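Local coordinates for protein computational Design of Enzyme (Synthetic construct, PDB 3TP4) that is a computationally designed enzyme, probably carrying an activated serine in a catalytic triad built onto a glycosidase-like TIM barrel with an Ig-like domain, at residues G35-T40 and Y318-E323; F67-S72 and G106-G111; V395-T400 and L427-P432; V402-V407 and T450-A455. One frame throughout, in Å; residues are numbered along the deposited sequence.

How the contacts relate
Contacts 1 and 2 lie side by side in the parallel sheet of the barrel, with centres 8 Å apart. Strands 32-37 and 66-70 are neighbours there, and H37 of contact 1 meets S70 of contact 2. Contact 2 is nested inside the long chain loop that contact 1 closes. Contacts 3 and 4 come later in the chain, 9 Å apart between centres, in the mixed sheet of the C-terminal Ig-like domain; their segments alternate in sequence, and W429 packs on V402 and V405. Centres of the two pairs are 32 to 44 Å apart. The putative triad is therefore confined to the barrel, well away from the core of the C-terminal domain.

Contact 1: G35-T40 and Y318-E323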
loop_
_atom_site.group_PDB
_atom_site.type_symbol
_atom_site.label_atom_id
_atom_site.label_comp_id
_atom_site.label_asym_id
_atom_site.label_seq_id
_atom_site.Cartn_x
_atom_site.Cartn_y
_atom_site.Cartn_z
ATOM N N GLY A 35 -0.509 14.977 2.674
ATOM C CA GLY A 35 0.669 14.366 2.073
ATOM C C GLY A 35 0.903 14.825 0.646
ATOM O O GLY A 35 -0.030 15.229 -0.059
ATOM N N HIS A 36 2.161 14.772 0.219
ATOM C CA HIS A 36 2.523 15.173 -1.131
ATOM C C HIS A 36 3.612 14.247 -1.654
ATOM O O HIS A 36 4.573 13.941 -0.943
ATOM C CB HIS A 36 3.004 16.627 -1.146
ATOM C CG HIS A 36 3.253 17.175 -2.520
ATOM N ND1 HIS A 36 4.304 18.020 -2.802
ATOM C CD2 HIS A 36 2.575 17.015 -3.682
ATOM C CE1 HIS A 36 4.274 18.347 -4.082
ATOM N NE2 HIS A 36 3.235 17.753 -4.639
ATOM N N HIS A 37 3.439 13.803 -2.893
ATOM C CA HIS A 37 4.342 12.836 -3.524
ATOM C C HIS A 37 5.598 13.515 -4.066
ATOM O O HIS A 37 5.512 14.532 -4.770
ATOM C CB HIS A 37 3.608 12.106 -4.649
ATOM C CG HIS A 37 4.171 10.753 -4.959
ATOM N ND1 HIS A 37 3.904 9.642 -4.188
ATOM C CD2 HIS A 37 4.989 10.334 -5.953
ATOM C CE1 HIS A 37 4.535 8.596 -4.693
ATOM N NE2 HIS A 37 5.199 8.988 -5.766
ATOM N N GLY A 38 6.756 12.958 -3.723
ATOM C CA GLY A 38 8.040 13.481 -4.160
ATOM C C GLY A 38 8.183 14.942 -3.790
ATOM O O GLY A 38 8.603 15.770 -4.603
ATOM N N THR A 39 7.834 15.268 -2.552
ATOM C CA THR A 39 7.595 16.663 -2.213
ATOM C C THR A 39 8.882 17.476 -2.143
ATOM O O THR A 39 8.866 18.674 -2.406
ATOM C CB THR A 39 6.768 16.821 -0.922
ATOM O OG1 THR A 39 6.272 18.162 -0.841
ATOM C CG2 THR A 39 7.607 16.511 0.314
ATOM N N THR A 40 9.986 16.818 -1.791
ATOM C CA THR A 40 11.290 17.470 -1.748
ATOM C C THR A 40 12.187 17.059 -2.918
ATOM O O THR A 40 13.368 17.396 -2.939
ATOM C CB THR A 40 12.056 17.199 -0.428
ATOM O OG1 THR A 40 12.213 15.787 -0.231
ATOM C CG2 THR A 40 11.333 17.808 0.773
ATOM N N TYR A 318 -4.859 10.340 6.750
ATOM C CA TYR A 318 -4.108 11.223 5.860
ATOM C C TYR A 318 -4.696 11.263 4.458
ATOM O O TYR A 318 -5.572 10.458 4.111
ATOM C CB TYR A 318 -2.610 10.853 5.827
ATOM C CG TYR A 318 -2.269 9.444 5.341
ATOM C CD1 TYR A 318 -2.127 8.391 6.246
ATOM C CD2 TYR A 318 -2.043 9.179 3.988
ATOM C CE1 TYR A 318 -1.798 7.109 5.821
ATOM C CE2 TYR A 318 -1.703 7.880 3.542
ATOM C CZ TYR A 318 -1.579 6.859 4.470
ATOM O OH TYR A 318 -1.265 5.573 4.060
HETATM N N MSE A 319 -4.230 12.217 3.665
HETATM C CA MSE A 319 -4.646 12.339 2.273
HETATM C C MSE A 319 -3.482 12.919 1.473
HETATM O O MSE A 319 -3.025 14.030 1.740
HETATM C CB MSE A 319 -5.870 13.249 2.163
HETATM C CG MSE A 319 -5.630 14.642 2.702
HETATM SE SE MSE A 319 -7.326 15.587 2.948
HETATM C CE MSE A 319 -7.946 15.652 1.091
ATOM N N GLU A 320 -3.002 12.154 0.499
ATOM C CA GLU A 320 -1.802 12.509 -0.245
ATOM C C GLU A 320 -2.162 12.879 -1.682
ATOM O O GLU A 320 -2.944 12.178 -2.333
ATOM C CB GLU A 320 -0.812 11.327 -0.247
ATOM C CG GLU A 320 0.508 11.668 -0.944
ATOM C CD GLU A 320 1.340 10.425 -1.277
ATOM O OE1 GLU A 320 1.219 9.397 -0.573
ATOM O OE2 GLU A 320 2.133 10.493 -2.239
ATOM N N THR A 321 -1.612 13.984 -2.177
ATOM C CA THR A 321 -1.843 14.372 -3.568
ATOM C C THR A 321 -0.556 14.228 -4.389
ATOM O O THR A 321 0.515 13.961 -3.840
ATOM C CB THR A 321 -2.439 15.796 -3.704
ATOM O OG1 THR A 321 -3.131 15.918 -4.958
ATOM C CG2 THR A 321 -1.340 16.853 -3.631
ATOM N N GLY A 322 -0.668 14.415 -5.699
ATOM C CA GLY A 322 0.363 13.964 -6.618
ATOM C C GLY A 322 1.618 14.814 -6.761
ATOM O O GLY A 322 1.727 15.920 -6.222
ATOM N N GLU A 323 2.565 14.291 -7.532
ATOM C CA GLU A 323 3.874 14.919 -7.691
ATOM C C GLU A 323 3.826 16.221 -8.504
ATOM O O GLU A 323 3.084 16.336 -9.478
ATOM C CB GLU A 323 4.838 13.917 -8.351
ATOM C CG GLU A 323 6.305 14.338 -8.325
ATOM C CD GLU A 323 7.241 13.182 -8.672
ATOM O OE1 GLU A 323 6.790 12.250 -9.370
ATOM O OE2 GLU A 323 8.414 13.197 -8.239
HETATM O O HOH W 1 2.857 7.559 -2.069
#
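H37 lays the ND1 edge of its imidazole against the carboxylate of E320, the two flat groups lying 8° from coplanar. The N-H of ND1 reaches E320 OE2 at 2.8 Å, within the ring plane, and meets that oxygen nearly along its C-O bond. E320 gets there on an extended chain, CG anti to the backbone N (chi1 -177°), passing G35 so that its CG lies 3.6 Å from G35 C. A water donates to E320 OE1 at 2.9 Å and accepts weakly from H37 ND1, which probably limits rotation of the carboxylate. H37 NE2 is hydrogen-bonded to the hydroxyl of S70, an order of residues consistent with a designed Ser-His-Glu triad at the mouth of a TIM barrel: H37 and E320 stand on the neighbouring parallel strands 32-37 and 318-321, S70 on strand 66-70. Backbone bonds G35 N to M319 O, T321 N to G35 O and H37 N to T321 O set the register. On the other face of the sheet, H36 brings CD2 within 3.9 Å of T321 CG2, while its ND1 edge pairs in plane with the hydroxyl of T39 at 2.8 Å from OG1. Beyond the strands, E323 rests CG 3.6 Å from H37 O and sends OE2 to S42.

Contact 2: F67-S72 and G106-G111; sequences FGWSTS and GVNTVG
W69 and N108 both hold CG anti to the carbonyl carbon (chi1 -45° and -74°), which carries indole and amide to the same face of two parallel strands and sets them edge to edge. The strands belong to the beta-alpha-beta unit 66-70, 87-104, 107-113 of the TIM barrel, and this face is the one turned to the helix. W69 NE1 donates to N108 OD1 at 2.9 Å, nearly straight (172°), in the carbonyl plane on a lone pair and in the plane of the indole. The amide nitrogen of N108 makes a weak bond to I98 O in helix 87-104, where F94 also meets the indole edge-to-face. Replacing W69 by a phenylalanine would probably leave N108 OD1 without its donor and the amide freer to turn. Next along the strand, V110 CG2 sits 4.1 Å from W69 CD1, and F67 places its CE1 3.8 Å from G106 CA, where a side chain on the glycine would collide with the ring. Backbone bonds alternate from F67 N to V107 O through to T71 N to G111 O. On the other face T109 packs CG2 3.4 Å from G68 CA and bonds V169 O through OG1; S70, the partner of H37, lies on this face too. After S70, T71, whose hydroxyl is bonded to Y147, crosses V110 at about a right angle, CG2 to CG1 at 3.6 Å.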
loop_
_atom_site.group_PDB
_atom_site.type_symbol
_atom_site.label_atom_id
_atom_site.label_comp_id
_atom_site.label_asym_id
_atom_site.label_seq_id
_atom_site.Cartn_x
_atom_site.Cartn_y
_atom_site.Cartn_z
ATOM N N PHE A 67 5.157 12.494 3.512
ATOM C CA PHE A 67 6.038 12.565 2.346
ATOM C C PHE A 67 5.869 11.269 1.569
ATOM O O PHE A 67 6.224 10.196 2.068
ATOM C CB PHE A 67 7.509 12.670 2.793
ATOM C CG PHE A 67 7.905 14.022 3.373
ATOM C CD1 PHE A 67 7.258 14.540 4.486
ATOM C CD2 PHE A 67 8.964 14.741 2.831
ATOM C CE1 PHE A 67 7.641 15.770 5.034
ATOM C CE2 PHE A 67 9.353 15.972 3.377
ATOM C CZ PHE A 67 8.691 16.482 4.472
ATOM N N GLY A 68 5.328 11.346 0.357
ATOM C CA GLY A 68 5.131 10.150 -0.448
ATOM C C GLY A 68 6.264 9.935 -1.447
ATOM O O GLY A 68 6.878 10.896 -1.904
ATOM N N TRP A 69 6.529 8.673 -1.785
ATOM C CA TRP A 69 7.594 8.301 -2.716
ATOM C C TRP A 69 7.212 7.036 -3.484
ATOM O O TRP A 69 6.435 6.222 -2.992
ATOM C CB TRP A 69 8.867 7.971 -1.962
ATOM C CG TRP A 69 9.244 8.887 -0.893
ATOM C CD1 TRP A 69 9.099 8.685 0.443
ATOM C CD2 TRP A 69 9.900 10.146 -1.043
ATOM N NE1 TRP A 69 9.609 9.746 1.138
ATOM C CE2 TRP A 69 10.111 10.658 0.247
ATOM C CE3 TRP A 69 10.323 10.893 -2.148
ATOM C CZ2 TRP A 69 10.723 11.894 0.471
ATOM C CZ3 TRP A 69 10.933 12.118 -1.928
ATOM C CH2 TRP A 69 11.124 12.608 -0.631
ATOM N N SER A 70 7.768 6.862 -4.680
ATOM C CA SER A 70 7.531 5.634 -5.451
ATOM C C SER A 70 8.785 4.764 -5.455
ATOM O O SER A 70 9.890 5.291 -5.451
ATOM C CB SER A 70 7.153 5.970 -6.893
ATOM O OG SER A 70 5.925 6.672 -6.946
ATOM N N THR A 71 8.621 3.439 -5.465
ATOM C CA THR A 71 9.784 2.553 -5.554
ATOM C C THR A 71 10.501 2.745 -6.887
ATOM O O THR A 71 11.650 2.351 -7.052
ATOM C CB THR A 71 9.404 1.083 -5.399
ATOM O OG1 THR A 71 8.425 0.738 -6.386
ATOM C CG2 THR A 71 8.854 0.825 -3.998
ATOM N N SER A 72 9.793 3.360 -7.824
ATOM C CA SER A 72 10.343 3.823 -9.094
ATOM C C SER A 72 11.700 4.535 -8.948
ATOM O O SER A 72 12.517 4.541 -9.867
ATOM C CB SER A 72 9.337 4.780 -9.728
ATOM O OG SER A 72 9.492 4.821 -11.129
ATOM N N GLY A 106 8.116 14.750 9.163
ATOM C CA GLY A 106 7.069 14.125 8.371
ATOM C C GLY A 106 6.987 12.613 8.537
ATOM O O GLY A 106 7.891 11.991 9.107
ATOM N N VAL A 107 5.895 12.029 8.036
ATOM C CA VAL A 107 5.705 10.577 7.985
ATOM C C VAL A 107 5.912 10.104 6.541
ATOM O O VAL A 107 5.431 10.724 5.596
ATOM C CB VAL A 107 4.283 10.171 8.477
ATOM C CG1 VAL A 107 4.008 8.673 8.236
ATOM C CG2 VAL A 107 4.110 10.516 9.958
ATOM N N ASN A 108 6.642 9.011 6.370
ATOM C CA ASN A 108 6.986 8.541 5.036
ATOM C C ASN A 108 6.070 7.433 4.534
ATOM O O ASN A 108 5.789 6.469 5.254
ATOM C CB ASN A 108 8.443 8.046 4.998
ATOM C CG ASN A 108 9.452 9.187 5.026
ATOM O OD1 ASN A 108 9.741 9.798 3.994
ATOM N ND2 ASN A 108 10.003 9.470 6.202
ATOM N N THR A 109 5.617 7.567 3.295
ATOM C CA THR A 109 4.934 6.469 2.626
ATOM C C THR A 109 5.622 6.150 1.300
ATOM O O THR A 109 6.034 7.055 0.567
ATOM C CB THR A 109 3.451 6.772 2.387
ATOM O OG1 THR A 109 2.827 5.620 1.803
ATOM C CG2 THR A 109 3.295 7.954 1.445
ATOM N N VAL A 110 5.758 4.856 1.016
ATOM C CA VAL A 110 6.430 4.368 -0.182
ATOM C C VAL A 110 5.508 3.385 -0.883
ATOM O O VAL A 110 5.048 2.407 -0.280
ATOM C CB VAL A 110 7.748 3.648 0.164
ATOM C CG1 VAL A 110 8.264 2.877 -1.051
ATOM C CG2 VAL A 110 8.807 4.642 0.705
ATOM N N GLY A 111 5.227 3.646 -2.155
ATOM C CA GLY A 111 4.289 2.827 -2.908
ATOM C C GLY A 111 4.981 2.162 -4.084
ATOM O O GLY A 111 5.887 2.738 -4.676
#

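Contact 3: V395-T400 and L427-P432; sequences VRVGGT and LWWTAP
V395 and W429 face each other as an antiparallel hydrogen-bonded pair: V395 N donates to W429 O at 2.8 Å, and W429 N returns a bond to V395 O at 2.9 Å. Beyond this pair the chains part. A water fills the place of the next direct link, accepting from V397 N at 2.9 Å and donating to L427 O at 2.8 Å, and so continues the join from backbone to backbone. A second water accepts from W429 NE1 at 2.9 Å, in the plane of the indole, and donates to V397 O, linking that carbonyl to the indole N-H. The strands, 391-398 and 429-433, are neighbours in the mixed sheet of the Ig-like domain, and on the side of V395, V397 and W429 the side chains meet V405 and L421 in its interior. R396 works on the other side. Its chain bends at chi2 (52°) and folds back over L427, bringing NH1 to L427 O at 3.1 Å; the acceptor uses a lone pair in its carbonyl plane, while the guanidinium is tilted 15° from the bond. L427 CD1 lies over one face of that guanidinium, toward its rim and 3.6 Å from NH1, and L427 CD2 lies over a face of the W428 indole, again toward the rim. The edge of that indole receives R396 CB, 3.9 Å from W428 CD1. R396 NH2 forms a salt bridge with D206 in helix 190-207, and L427 touches F199 and V207, tying this corner of the domain to the barrel.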
loop_
_atom_site.group_PDB
_atom_site.type_symbol
_atom_site.label_atom_id
_atom_site.label_comp_id
_atom_site.label_asym_id
_atom_site.label_seq_id
_atom_site.Cartn_x
_atom_site.Cartn_y
_atom_site.Cartn_z
ATOM N N VAL A 395 1.399 -24.262 0.022
ATOM C CA VAL A 395 0.597 -23.714 1.098
ATOM C C VAL A 395 1.487 -22.997 2.113
ATOM O O VAL A 395 2.515 -23.533 2.558
ATOM C CB VAL A 395 -0.197 -24.818 1.828
ATOM C CG1 VAL A 395 -0.980 -24.212 2.998
ATOM C CG2 VAL A 395 -1.145 -25.547 0.845
ATOM N N ARG A 396 1.082 -21.784 2.465
ATOM C CA ARG A 396 1.725 -21.008 3.522
ATOM C C ARG A 396 0.873 -21.101 4.798
ATOM O O ARG A 396 -0.313 -20.769 4.798
ATOM C CB ARG A 396 1.880 -19.549 3.076
ATOM C CG ARG A 396 2.402 -18.573 4.135
ATOM C CD ARG A 396 3.680 -19.050 4.776
ATOM N NE ARG A 396 4.166 -18.118 5.794
ATOM C CZ ARG A 396 5.266 -18.309 6.519
ATOM N NH1 ARG A 396 6.006 -19.406 6.351
ATOM N NH2 ARG A 396 5.630 -17.406 7.415
ATOM N N VAL A 397 1.477 -21.575 5.878
ATOM C CA VAL A 397 0.829 -21.497 7.180
ATOM C C VAL A 397 1.700 -20.619 8.058
ATOM O O VAL A 397 2.848 -20.968 8.344
ATOM C CB VAL A 397 0.697 -22.877 7.841
ATOM C CG1 VAL A 397 -0.205 -22.780 9.067
ATOM C CG2 VAL A 397 0.156 -23.892 6.848
ATOM N N GLY A 398 1.162 -19.482 8.483
ATOM C CA GLY A 398 1.923 -18.548 9.294
ATOM C C GLY A 398 1.368 -18.336 10.695
ATOM O O GLY A 398 0.186 -18.574 10.972
ATOM N N GLY A 399 2.231 -17.876 11.588
ATOM C CA GLY A 399 1.800 -17.459 12.905
ATOM C C GLY A 399 1.551 -18.585 13.889
ATOM O O GLY A 399 1.028 -18.346 14.967
ATOM N N THR A 400 1.915 -19.815 13.541
ATOM C CA THR A 400 1.808 -20.917 14.506
ATOM C C THR A 400 2.775 -22.014 14.101
ATOM O O THR A 400 3.241 -22.021 12.966
ATOM C CB THR A 400 0.354 -21.486 14.564
ATOM O OG1 THR A 400 0.291 -22.591 15.476
ATOM C CG2 THR A 400 -0.097 -21.957 13.176
ATOM N N LEU A 427 9.528 -21.594 3.522
ATOM C CA LEU A 427 8.315 -20.784 3.429
ATOM C C LEU A 427 7.024 -21.601 3.255
ATOM O O LEU A 427 6.004 -21.314 3.895
ATOM C CB LEU A 427 8.468 -19.793 2.265
ATOM C CG LEU A 427 7.476 -18.634 2.208
ATOM C CD1 LEU A 427 7.499 -17.819 3.496
ATOM C CD2 LEU A 427 7.774 -17.737 1.009
ATOM N N TRP A 428 7.066 -22.620 2.402
ATOM C CA TRP A 428 5.851 -23.352 2.024
ATOM C C TRP A 428 5.890 -24.855 2.302
ATOM O O TRP A 428 6.949 -25.487 2.262
ATOM C CB TRP A 428 5.562 -23.192 0.530
ATOM C CG TRP A 428 5.332 -21.784 0.037
ATOM C CD1 TRP A 428 4.324 -20.936 0.400
ATOM C CD2 TRP A 428 6.101 -21.094 -0.959
ATOM N NE1 TRP A 428 4.435 -19.745 -0.297
ATOM C CE2 TRP A 428 5.519 -19.820 -1.131
ATOM C CE3 TRP A 428 7.243 -21.423 -1.698
ATOM C CZ2 TRP A 428 6.036 -18.877 -2.022
ATOM C CZ3 TRP A 428 7.753 -20.484 -2.587
ATOM C CH2 TRP A 428 7.151 -19.228 -2.736
ATOM N N TRP A 429 4.703 -25.406 2.541
ATOM C CA TRP A 429 4.445 -26.833 2.500
ATOM C C TRP A 429 4.009 -27.113 1.076
ATOM O O TRP A 429 3.175 -26.384 0.541
ATOM C CB TRP A 429 3.309 -27.186 3.470
ATOM C CG TRP A 429 3.715 -27.067 4.913
ATOM C CD1 TRP A 429 3.869 -25.916 5.630
ATOM C CD2 TRP A 429 4.010 -28.145 5.810
ATOM N NE1 TRP A 429 4.256 -26.214 6.921
ATOM C CE2 TRP A 429 4.344 -27.573 7.056
ATOM C CE3 TRP A 429 4.035 -29.539 5.677
ATOM C CZ2 TRP A 429 4.696 -28.342 8.158
ATOM C CZ3 TRP A 429 4.388 -30.302 6.773
ATOM C CH2 TRP A 429 4.716 -29.701 7.998
ATOM N N THR A 430 4.590 -28.130 0.440
ATOM C CA THR A 430 4.351 -28.351 -0.986
ATOM C C THR A 430 4.133 -29.813 -1.335
ATOM O O THR A 430 4.497 -30.699 -0.574
ATOM C CB THR A 430 5.511 -27.799 -1.878
ATOM O OG1 THR A 430 6.661 -28.657 -1.786
ATOM C CG2 THR A 430 5.886 -26.417 -1.446
ATOM N N ALA A 431 3.525 -30.041 -2.499
ATOM C CA ALA A 431 3.374 -31.372 -3.082
ATOM C C ALA A 431 3.084 -31.199 -4.562
ATOM O O ALA A 431 2.530 -30.175 -4.974
ATOM C CB ALA A 431 2.224 -32.131 -2.415
ATOM N N PRO A 432 3.462 -32.190 -5.374
ATOM C CA PRO A 432 3.118 -32.125 -6.797
ATOM C C PRO A 432 1.629 -32.449 -6.973
ATOM O O PRO A 432 1.088 -33.207 -6.176
ATOM C CB PRO A 432 3.977 -33.236 -7.408
ATOM C CG PRO A 432 4.141 -34.240 -6.285
ATOM C CD PRO A 432 4.216 -33.413 -5.025
HETATM O O HOH W 2 4.211 -22.448 5.647
HETATM O O HOH W 3 4.808 -23.584 8.132
#

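Contact 4: V402-V407 and T450-A455; sequences VQSVTV and TATTAA
Q403 and S404 both face T452, a classic beta bulge in the antiparallel pairing of strands 402-411 and 446-453 of the Ig-like domain. Q403 N donates to T452 O at 2.8 Å, and T452 N bonds S404 O at 2.9 Å. Past the bulge the pairing is regular, the strand segments running at 165°: T406 N reaches T450 O at 3.0 Å and T450 N reaches T406 O at 2.9 Å. Between these bonds V405 CG2 meets A451 CB at 4.0 Å, on the buried side of the sheet. On the other, more exposed side S404 OG lies 3.6 Å from T452 CB, and T406 sets its hydroxyl beside T450. The side chain of Q403, bent at chi2, doubles back along the neighbouring strand so that its amide lies against T452 and the backbone of T453. V397 of strand 391-398, which comes just before in the chain but is not a neighbour in the sheet, touches V402, V405 and A451, and L421 packs on V405, so V405 and A451 are buried against V397, with V402 nearer the surface. V402 and T453 pair ahead of the bulge, meeting through their CG2 methyls at 4.2 Å. Putting an alanine at T453 would probably leave A455 N and G456 O without their hydroxyl partner, free the turn after the strand to move, and open a gap beside V402. That turn is an ST turn: with T453 OG1 between its own backbone N and carbonyl carbon (chi1 86°), the oxygen accepts from A455 N at 2.9 Å.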
loop_
_atom_site.group_PDB
_atom_site.type_symbol
_atom_site.label_atom_id
_atom_site.label_comp_id
_atom_site.label_asym_id
_atom_site.label_seq_id
_atom_site.Cartn_x
_atom_site.Cartn_y
_atom_site.Cartn_z
ATOM N N VAL A 402 3.549 -25.800 12.957
ATOM C CA VAL A 402 2.753 -26.668 12.093
ATOM C C VAL A 402 3.301 -28.074 12.091
ATOM O O VAL A 402 4.493 -28.263 11.864
ATOM C CB VAL A 402 2.772 -26.157 10.633
ATOM C CG1 VAL A 402 1.856 -27.002 9.765
ATOM C CG2 VAL A 402 2.383 -24.685 10.580
ATOM N N GLN A 403 2.443 -29.074 12.301
ATOM C CA GLN A 403 2.915 -30.458 12.283
ATOM C C GLN A 403 2.709 -31.117 10.934
ATOM O O GLN A 403 3.513 -31.940 10.523
ATOM C CB GLN A 403 2.254 -31.322 13.368
ATOM C CG GLN A 403 2.400 -30.780 14.779
ATOM C CD GLN A 403 1.071 -30.750 15.516
ATOM O OE1 GLN A 403 0.545 -31.796 15.904
ATOM N NE2 GLN A 403 0.509 -29.548 15.693
ATOM N N SER A 404 1.628 -30.771 10.248
ATOM C CA SER A 404 1.346 -31.406 8.972
ATOM C C SER A 404 0.325 -30.602 8.199
ATOM O O SER A 404 -0.401 -29.788 8.768
ATOM C CB SER A 404 0.832 -32.837 9.181
ATOM O OG SER A 404 -0.455 -32.825 9.775
ATOM N N VAL A 405 0.295 -30.822 6.893
ATOM C CA VAL A 405 -0.653 -30.157 6.017
ATOM C C VAL A 405 -1.039 -31.184 4.965
ATOM O O VAL A 405 -0.176 -31.813 4.344
ATOM C CB VAL A 405 -0.042 -28.924 5.305
ATOM C CG1 VAL A 405 -1.086 -28.241 4.433
ATOM C CG2 VAL A 405 0.541 -27.918 6.316
ATOM N N THR A 406 -2.336 -31.365 4.784
ATOM C CA THR A 406 -2.843 -32.245 3.742
ATOM C C THR A 406 -3.713 -31.415 2.826
ATOM O O THR A 406 -4.260 -30.380 3.224
ATOM C CB THR A 406 -3.673 -33.406 4.326
ATOM O OG1 THR A 406 -4.750 -32.871 5.097
ATOM C CG2 THR A 406 -2.802 -34.300 5.231
ATOM N N VAL A 407 -3.807 -31.833 1.576
ATOM C CA VAL A 407 -4.616 -31.111 0.617
ATOM C C VAL A 407 -5.591 -32.109 0.026
ATOM O O VAL A 407 -5.226 -33.249 -0.282
ATOM C CB VAL A 407 -3.753 -30.457 -0.485
ATOM C CG1 VAL A 407 -4.604 -30.061 -1.692
ATOM C CG2 VAL A 407 -3.030 -29.227 0.069
ATOM N N THR A 450 -5.623 -28.341 4.676
ATOM C CA THR A 450 -5.917 -28.501 6.086
ATOM C C THR A 450 -4.617 -28.645 6.864
ATOM O O THR A 450 -3.893 -29.641 6.727
ATOM C CB THR A 450 -6.827 -29.715 6.316
ATOM O OG1 THR A 450 -8.018 -29.559 5.534
ATOM C CG2 THR A 450 -7.194 -29.864 7.793
ATOM N N ALA A 451 -4.325 -27.641 7.684
ATOM C CA ALA A 451 -3.109 -27.641 8.485
ATOM C C ALA A 451 -3.388 -28.042 9.931
ATOM O O ALA A 451 -4.299 -27.515 10.566
ATOM C CB ALA A 451 -2.456 -26.273 8.429
ATOM N N THR A 452 -2.598 -28.985 10.439
ATOM C CA THR A 452 -2.655 -29.374 11.843
ATOM C C THR A 452 -1.580 -28.600 12.597
ATOM O O THR A 452 -0.378 -28.786 12.360
ATOM C CB THR A 452 -2.439 -30.879 11.986
ATOM O OG1 THR A 452 -3.504 -31.564 11.320
ATOM C CG2 THR A 452 -2.393 -31.314 13.456
ATOM N N THR A 453 -2.014 -27.711 13.484
ATOM C CA THR A 453 -1.109 -26.751 14.114
ATOM C C THR A 453 -1.315 -26.559 15.616
ATOM O O THR A 453 -2.304 -27.025 16.197
ATOM C CB THR A 453 -1.226 -25.361 13.449
ATOM O OG1 THR A 453 -2.289 -24.612 14.061
ATOM C CG2 THR A 453 -1.496 -25.500 11.958
ATOM N N ALA A 454 -0.375 -25.836 16.222
ATOM C CA ALA A 454 -0.424 -25.499 17.638
ATOM C C ALA A 454 -1.593 -24.557 17.960
ATOM O O ALA A 454 -1.972 -24.401 19.126
ATOM C CB ALA A 454 0.903 -24.888 18.085
ATOM N N ALA A 455 -2.161 -23.949 16.926
ATOM C CA ALA A 455 -3.317 -23.071 17.087
ATOM C C ALA A 455 -4.612 -23.793 16.714
ATOM O O ALA A 455 -5.678 -23.174 16.604
ATOM C CB ALA A 455 -3.149 -21.810 16.243
#